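Local coordinates for putative SAM-dependent O-methyltranferase (Podospora anserina, PDB 4YMH), which probably transfers a methyl group from S-adenosylmethionine to an oxygen of its substrate, as a member of the cation-dependent O-methyltransferase family, at residues A61-C74 with W83-L97. Numbering follows the deposited sequence.
Sequences ARDRKPKRILEIGC and WYEGTRDTKAEIVTL. With SAH (S-adenosyl-L-homocysteine), chain E.
Glu71 reaches from strand 68-72 to both Thr96 and Trp83. Its CB lies 3.8 Å from Val95 O. CG is roughly anti to the backbone N (chi1 154°), and the extended chain runs alongside Thr96, with CG 3.4 Å from Thr96 OG1. At the tip the two oxygens part. OE1 accepts a hydrogen bond from Thr96 OG1 at 2.8 Å, on its anti side and somewhat out of the carboxylate plane. OE2 sits at the edge of the Trp83 indole, in the ring plane, and takes a weak, bent bond from NE1. Ser79 OG also bonds to OE2, and it bonds to the S-adenosyl-L-homocysteine as well. With an alanine in place of Glu71, the Thr96 hydroxyl and the Trp83 N-H would probably lose this acceptor, and Ser79 OG one of its partners. Strands 68-72 and 93-98 are parallel neighbours, joined through helix 78-86 in a beta-alpha-beta unit of the Rossmann-like class I methyltransferase fold. After a weak bond from Glu93 N to Lys67 O, the ladder goes on from Ile69 N to Glu93 O and ends with Gly73 N on Leu97 O (2.9 Å). Just beyond the strand, Gly73 O accepts a bond from the ligand amino nitrogen. On the Glu71 side of the sheet, Ile69 CG2 lies over one face of Trp83, 4.1 Å from the five-membered ring centroid. Ile69 CD1 meets Thr87 CG2 tip to tip. On the other side, Leu70 CD1 packs on Val95 CG1 at 3.7 Å. Arg68 bends at chi3 (70°), and its NE forms a salt bridge with Glu93 OE1 at 2.9 Å, from above the carboxylate plane.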
loop_
_atom_site.group_PDB
_atom_site.type_symbol
_atom_site.label_atom_id
_atom_site.label_comp_id
_atom_site.label_asym_id
_atom_site.label_seq_id
_atom_site.Cartn_x
_atom_site.Cartn_y
_atom_site.Cartn_z
ATOM N N ALA A 61 -0.298 -2.389 11.373
ATOM C CA ALA A 61 -0.874 -2.901 12.616
ATOM C C ALA A 61 -1.394 -1.794 13.548
ATOM O O ALA A 61 -2.448 -1.947 14.161
ATOM C CB ALA A 61 0.146 -3.751 13.357
ATOM N N ARG A 62 -0.653 -0.700 13.685
ATOM C CA ARG A 62 -1.123 0.386 14.547
ATOM C C ARG A 62 -2.378 1.030 13.975
ATOM O O ARG A 62 -3.269 1.469 14.705
ATOM C CB ARG A 62 -0.031 1.444 14.746
ATOM C CG ARG A 62 1.146 0.926 15.593
ATOM C CD ARG A 62 1.897 2.036 16.282
ATOM N NE ARG A 62 2.997 1.508 17.089
ATOM C CZ ARG A 62 4.284 1.782 16.890
ATOM N NH1 ARG A 62 4.653 2.614 15.924
ATOM N NH2 ARG A 62 5.206 1.241 17.680
ATOM N N ASP A 63 -2.432 1.089 12.656
ATOM C CA ASP A 63 -3.544 1.717 11.948
ATOM C C ASP A 63 -4.813 0.872 12.035
ATOM O O ASP A 63 -5.857 1.356 12.477
ATOM C CB ASP A 63 -3.142 1.953 10.485
ATOM C CG ASP A 63 -4.266 2.527 9.632
ATOM O OD1 ASP A 63 -5.139 3.252 10.149
ATOM O OD2 ASP A 63 -4.249 2.257 8.412
ATOM N N ARG A 64 -4.721 -0.391 11.625
ATOM C CA ARG A 64 -5.911 -1.244 11.527
ATOM C C ARG A 64 -6.355 -1.799 12.879
ATOM O O ARG A 64 -7.503 -2.236 13.036
ATOM C CB ARG A 64 -5.659 -2.415 10.570
ATOM C CG ARG A 64 -5.193 -2.025 9.171
ATOM C CD ARG A 64 -5.127 -3.263 8.273
ATOM N NE ARG A 64 -6.433 -3.883 8.093
ATOM C CZ ARG A 64 -7.224 -3.633 7.050
ATOM N NH1 ARG A 64 -6.828 -2.779 6.116
ATOM N NH2 ARG A 64 -8.404 -4.218 6.950
ATOM N N LYS A 65 -5.436 -1.796 13.842
ATOM C CA LYS A 65 -5.704 -2.329 15.176
ATOM C C LYS A 65 -6.355 -3.722 15.154
ATOM O O LYS A 65 -7.421 -3.920 15.723
ATOM C CB LYS A 65 -6.574 -1.334 15.964
ATOM C CG LYS A 65 -5.806 -0.053 16.319
ATOM C CD LYS A 65 -6.666 1.034 16.935
ATOM C CE LYS A 65 -7.305 1.901 15.856
ATOM N NZ LYS A 65 -6.325 2.606 14.965
ATOM N N PRO A 66 -5.698 -4.707 14.513
ATOM C CA PRO A 66 -6.265 -6.062 14.508
ATOM C C PRO A 66 -6.327 -6.696 15.908
ATOM O O PRO A 66 -5.429 -6.475 16.725
ATOM C CB PRO A 66 -5.299 -6.835 13.607
ATOM C CG PRO A 66 -4.007 -6.133 13.778
ATOM C CD PRO A 66 -4.364 -4.673 13.883
ATOM N N LYS A 67 -7.387 -7.453 16.184
ATOM C CA LYS A 67 -7.527 -8.151 17.463
ATOM C C LYS A 67 -6.633 -9.390 17.524
ATOM O O LYS A 67 -6.069 -9.713 18.566
ATOM C CB LYS A 67 -8.987 -8.548 17.707
ATOM C CG LYS A 67 -9.907 -7.367 18.006
ATOM C CD LYS A 67 -11.316 -7.811 18.416
ATOM C CE LYS A 67 -12.099 -8.351 17.231
ATOM N NZ LYS A 67 -12.135 -7.369 16.099
ATOM N N ARG A 68 -6.524 -10.088 16.398
ATOM C CA ARG A 68 -5.674 -11.271 16.276
ATOM C C ARG A 68 -4.974 -11.197 14.930
ATOM O O ARG A 68 -5.585 -10.762 13.950
ATOM C CB ARG A 68 -6.487 -12.568 16.364
ATOM C CG ARG A 68 -7.304 -12.768 17.634
ATOM C CD ARG A 68 -8.078 -14.087 17.564
ATOM N NE ARG A 68 -7.201 -15.254 17.648
ATOM C CZ ARG A 68 -7.447 -16.429 17.074
ATOM N NH1 ARG A 68 -8.534 -16.603 16.332
ATOM N NH2 ARG A 68 -6.594 -17.427 17.230
ATOM N N ILE A 69 -3.709 -11.620 14.876
ATOM C CA ILE A 69 -2.946 -11.629 13.630
ATOM C C ILE A 69 -2.478 -13.055 13.359
ATOM O O ILE A 69 -2.015 -13.743 14.267
ATOM C CB ILE A 69 -1.718 -10.675 13.688
ATOM C CG1 ILE A 69 -2.168 -9.214 13.747
ATOM C CG2 ILE A 69 -0.785 -10.892 12.480
ATOM C CD1 ILE A 69 -1.033 -8.204 13.936
ATOM N N LEU A 70 -2.628 -13.505 12.123
ATOM C CA LEU A 70 -2.074 -14.795 11.713
ATOM C C LEU A 70 -0.974 -14.560 10.698
ATOM O O LEU A 70 -1.101 -13.698 9.834
ATOM C CB LEU A 70 -3.143 -15.703 11.112
ATOM C CG LEU A 70 -2.599 -16.974 10.429
ATOM C CD1 LEU A 70 -1.922 -17.907 11.443
ATOM C CD2 LEU A 70 -3.687 -17.701 9.666
ATOM N N GLU A 71 0.104 -15.325 10.808
ATOM C CA GLU A 71 1.220 -15.228 9.884
ATOM C C GLU A 71 1.623 -16.623 9.409
ATOM O O GLU A 71 1.748 -17.548 10.206
ATOM C CB GLU A 71 2.382 -14.514 10.570
ATOM C CG GLU A 71 3.742 -14.853 10.048
ATOM C CD GLU A 71 4.817 -14.014 10.693
ATOM O OE1 GLU A 71 5.677 -14.582 11.407
ATOM O OE2 GLU A 71 4.799 -12.785 10.476
ATOM N N ILE A 72 1.795 -16.789 8.105
ATOM C CA ILE A 72 2.204 -18.077 7.571
ATOM C C ILE A 72 3.620 -17.903 7.034
ATOM O O ILE A 72 3.834 -17.152 6.077
ATOM C CB ILE A 72 1.243 -18.582 6.476
ATOM C CG1 ILE A 72 -0.210 -18.501 6.959
ATOM C CG2 ILE A 72 1.592 -20.010 6.081
ATOM C CD1 ILE A 72 -1.241 -19.010 5.943
ATOM N N GLY A 73 4.584 -18.565 7.684
ATOM C CA GLY A 73 5.991 -18.456 7.330
ATOM C C GLY A 73 6.715 -17.544 8.308
ATOM O O GLY A 73 6.758 -16.330 8.126
ATOM N N CYS A 74 7.296 -18.130 9.352
ATOM C CA CYS A 74 7.901 -17.338 10.427
ATOM C C CYS A 74 9.358 -16.963 10.136
ATOM O O CYS A 74 9.793 -15.861 10.485
ATOM C CB CYS A 74 7.816 -18.105 11.750
ATOM S SG CYS A 74 8.355 -17.168 13.199
ATOM N N TRP A 83 4.805 -7.358 13.943
ATOM C CA TRP A 83 3.391 -7.370 14.341
ATOM C C TRP A 83 3.233 -7.151 15.845
ATOM O O TRP A 83 2.348 -6.407 16.312
ATOM C CB TRP A 83 2.722 -8.700 13.945
ATOM C CG TRP A 83 2.760 -9.028 12.469
ATOM C CD1 TRP A 83 3.202 -10.192 11.902
ATOM C CD2 TRP A 83 2.338 -8.192 11.383
ATOM N NE1 TRP A 83 3.088 -10.128 10.536
ATOM C CE2 TRP A 83 2.561 -8.912 10.191
ATOM C CE3 TRP A 83 1.793 -6.903 11.301
ATOM C CZ2 TRP A 83 2.259 -8.386 8.931
ATOM C CZ3 TRP A 83 1.498 -6.385 10.057
ATOM C CH2 TRP A 83 1.728 -7.128 8.884
ATOM N N TYR A 84 4.096 -7.825 16.604
ATOM C CA TYR A 84 4.142 -7.683 18.056
ATOM C C TYR A 84 4.319 -6.215 18.446
ATOM O O TYR A 84 3.562 -5.677 19.273
ATOM C CB TYR A 84 5.272 -8.565 18.632
ATOM C CG TYR A 84 5.450 -8.468 20.140
ATOM C CD1 TYR A 84 4.661 -9.218 21.004
ATOM C CD2 TYR A 84 6.403 -7.626 20.692
ATOM C CE1 TYR A 84 4.814 -9.129 22.377
ATOM C CE2 TYR A 84 6.565 -7.524 22.074
ATOM C CZ TYR A 84 5.768 -8.280 22.910
ATOM O OH TYR A 84 5.926 -8.191 24.276
ATOM N N GLU A 85 5.290 -5.549 17.828
ATOM C CA GLU A 85 5.530 -4.138 18.134
ATOM C C GLU A 85 4.314 -3.283 17.771
ATOM O O GLU A 85 3.975 -2.320 18.476
ATOM C CB GLU A 85 6.766 -3.615 17.389
ATOM C CG GLU A 85 8.119 -4.091 17.942
ATOM C CD GLU A 85 8.490 -3.463 19.280
ATOM O OE1 GLU A 85 7.751 -2.579 19.778
ATOM O OE2 GLU A 85 9.540 -3.853 19.834
ATOM N N GLY A 86 3.659 -3.640 16.671
ATOM C CA GLY A 86 2.531 -2.854 16.200
ATOM C C GLY A 86 1.256 -3.065 16.991
ATOM O O GLY A 86 0.281 -2.338 16.798
ATOM N N THR A 87 1.249 -4.066 17.870
ATOM C CA THR A 87 0.061 -4.338 18.677
ATOM C C THR A 87 0.301 -4.332 20.196
ATOM O O THR A 87 -0.434 -4.977 20.949
ATOM C CB THR A 87 -0.547 -5.692 18.288
ATOM O OG1 THR A 87 0.452 -6.713 18.406
ATOM C CG2 THR A 87 -1.083 -5.646 16.865
ATOM N N ARG A 88 1.310 -3.593 20.645
ATOM C CA ARG A 88 1.621 -3.511 22.067
ATOM C C ARG A 88 0.458 -2.963 22.896
ATOM O O ARG A 88 0.254 -3.382 24.028
ATOM C CB ARG A 88 2.853 -2.636 22.302
ATOM C CG ARG A 88 4.166 -3.326 22.060
ATOM C CD ARG A 88 5.332 -2.427 22.410
ATOM N NE ARG A 88 6.599 -3.078 22.096
ATOM C CZ ARG A 88 7.276 -3.849 22.939
ATOM N NH1 ARG A 88 6.819 -4.060 24.168
ATOM N NH2 ARG A 88 8.417 -4.402 22.554
ATOM N N ASP A 89 -0.295 -2.026 22.335
ATOM C CA ASP A 89 -1.348 -1.355 23.094
ATOM C C ASP A 89 -2.564 -2.240 23.345
ATOM O O ASP A 89 -3.232 -2.111 24.368
ATOM C CB ASP A 89 -1.780 -0.068 22.383
ATOM C CG ASP A 89 -0.818 1.086 22.629
ATOM O OD1 ASP A 89 0.026 0.975 23.544
ATOM O OD2 ASP A 89 -0.913 2.111 21.919
ATOM N N THR A 90 -2.845 -3.145 22.417
ATOM C CA THR A 90 -4.018 -4.006 22.520
ATOM C C THR A 90 -3.700 -5.434 22.964
ATOM O O THR A 90 -4.607 -6.214 23.265
ATOM C CB THR A 90 -4.730 -4.100 21.184
ATOM O OG1 THR A 90 -3.926 -4.878 20.291
ATOM C CG2 THR A 90 -4.931 -2.716 20.601
ATOM N N LYS A 91 -2.416 -5.778 22.965
ATOM C CA LYS A 91 -1.972 -7.138 23.256
ATOM C C LYS A 91 -2.692 -8.156 22.359
ATOM O O LYS A 91 -3.190 -9.178 22.836
ATOM C CB LYS A 91 -2.188 -7.469 24.735
ATOM C CG LYS A 91 -1.633 -6.419 25.707
ATOM C CD LYS A 91 -0.117 -6.295 25.636
ATOM C CE LYS A 91 0.397 -5.193 26.561
ATOM N NZ LYS A 91 0.843 -5.702 27.888
ATOM N N ALA A 92 -2.768 -7.848 21.065
ATOM C CA ALA A 92 -3.280 -8.789 20.072
ATOM C C ALA A 92 -2.551 -10.128 20.138
ATOM O O ALA A 92 -1.332 -10.178 20.362
ATOM C CB ALA A 92 -3.154 -8.204 18.657
ATOM N N GLU A 93 -3.305 -11.206 19.945
ATOM C CA GLU A 93 -2.719 -12.528 19.773
ATOM C C GLU A 93 -2.094 -12.614 18.392
ATOM O O GLU A 93 -2.671 -12.182 17.394
ATOM C CB GLU A 93 -3.760 -13.645 19.952
ATOM C CG GLU A 93 -3.152 -15.056 19.871
ATOM C CD GLU A 93 -4.185 -16.184 19.937
ATOM O OE1 GLU A 93 -5.395 -15.912 19.793
ATOM O OE2 GLU A 93 -3.782 -17.351 20.141
ATOM N N ILE A 94 -0.895 -13.167 18.345
ATOM C CA ILE A 94 -0.188 -13.353 17.092
ATOM C C ILE A 94 0.134 -14.826 16.948
ATOM O O ILE A 94 0.805 -15.401 17.793
ATOM C CB ILE A 94 1.082 -12.510 17.049
ATOM C CG1 ILE A 94 0.696 -11.036 17.156
ATOM C CG2 ILE A 94 1.860 -12.765 15.767
ATOM C CD1 ILE A 94 1.779 -10.179 17.658
ATOM N N VAL A 95 -0.405 -15.443 15.903
ATOM C CA VAL A 95 -0.167 -16.847 15.629
ATOM C C VAL A 95 0.738 -16.917 14.412
ATOM O O VAL A 95 0.469 -16.286 13.392
ATOM C CB VAL A 95 -1.481 -17.617 15.363
ATOM C CG1 VAL A 95 -1.190 -19.058 14.925
ATOM C CG2 VAL A 95 -2.377 -17.576 16.594
ATOM N N THR A 96 1.839 -17.643 14.516
ATOM C CA THR A 96 2.712 -17.730 13.367
ATOM C C THR A 96 3.044 -19.188 13.084
ATOM O O THR A 96 3.300 -19.975 14.004
ATOM C CB THR A 96 3.984 -16.862 13.563
ATOM O OG1 THR A 96 4.845 -17.009 12.426
ATOM C CG2 THR A 96 4.726 -17.228 14.845
ATOM N N LEU A 97 2.983 -19.559 11.804
ATOM C CA LEU A 97 3.143 -20.954 11.400
ATOM C C LEU A 97 4.494 -21.196 10.741
ATOM O O LEU A 97 4.901 -20.420 9.876
ATOM C CB LEU A 97 2.033 -21.366 10.430
ATOM C CG LEU A 97 0.591 -21.138 10.872
ATOM C CD1 LEU A 97 -0.350 -21.689 9.820
ATOM C CD2 LEU A 97 0.338 -21.801 12.227
HETATM N N SAH E . 7.993 -13.809 7.258
HETATM C CA SAH E . 9.424 -13.811 7.381
HETATM C CB SAH E . 10.083 -14.604 6.256
HETATM C CG SAH E . 9.404 -15.899 5.822
HETATM S SD SAH E . 10.390 -16.758 4.653
HETATM C C SAH E . 9.975 -12.411 7.368
HETATM O O SAH E . 11.069 -12.191 7.832
HETATM O OXT SAH E . 9.305 -11.515 6.878
HETATM C "C5'" SAH E . 9.336 -18.131 4.423
HETATM C "C4'" SAH E . 9.303 -19.107 5.589
HETATM O "O4'" SAH E . 8.281 -20.062 5.373
HETATM C "C3'" SAH E . 10.579 -19.902 5.724
HETATM O "O3'" SAH E . 11.096 -19.806 7.030
HETATM C "C2'" SAH E . 10.175 -21.323 5.425
HETATM O "O2'" SAH E . 10.930 -22.274 6.106
HETATM C "C1'" SAH E . 8.704 -21.345 5.761
HETATM N N9 SAH E . 7.943 -22.360 5.020
HETATM C C8 SAH E . 8.113 -22.750 3.770
HETATM N N7 SAH E . 7.233 -23.680 3.442
HETATM C C5 SAH E . 6.477 -23.891 4.491
HETATM C C6 SAH E . 5.338 -24.745 4.821
HETATM N N6 SAH E . 4.874 -25.562 3.903
HETATM N N1 SAH E . 4.802 -24.667 6.036
HETATM C C2 SAH E . 5.290 -23.819 6.934
HETATM N N3 SAH E . 6.310 -23.011 6.711
HETATM C C4 SAH E . 6.933 -23.005 5.527
HETATM O O HOH W 1 -2.866 -2.291 17.012
HETATM O O HOH W 2 2.669 -0.214 19.076
#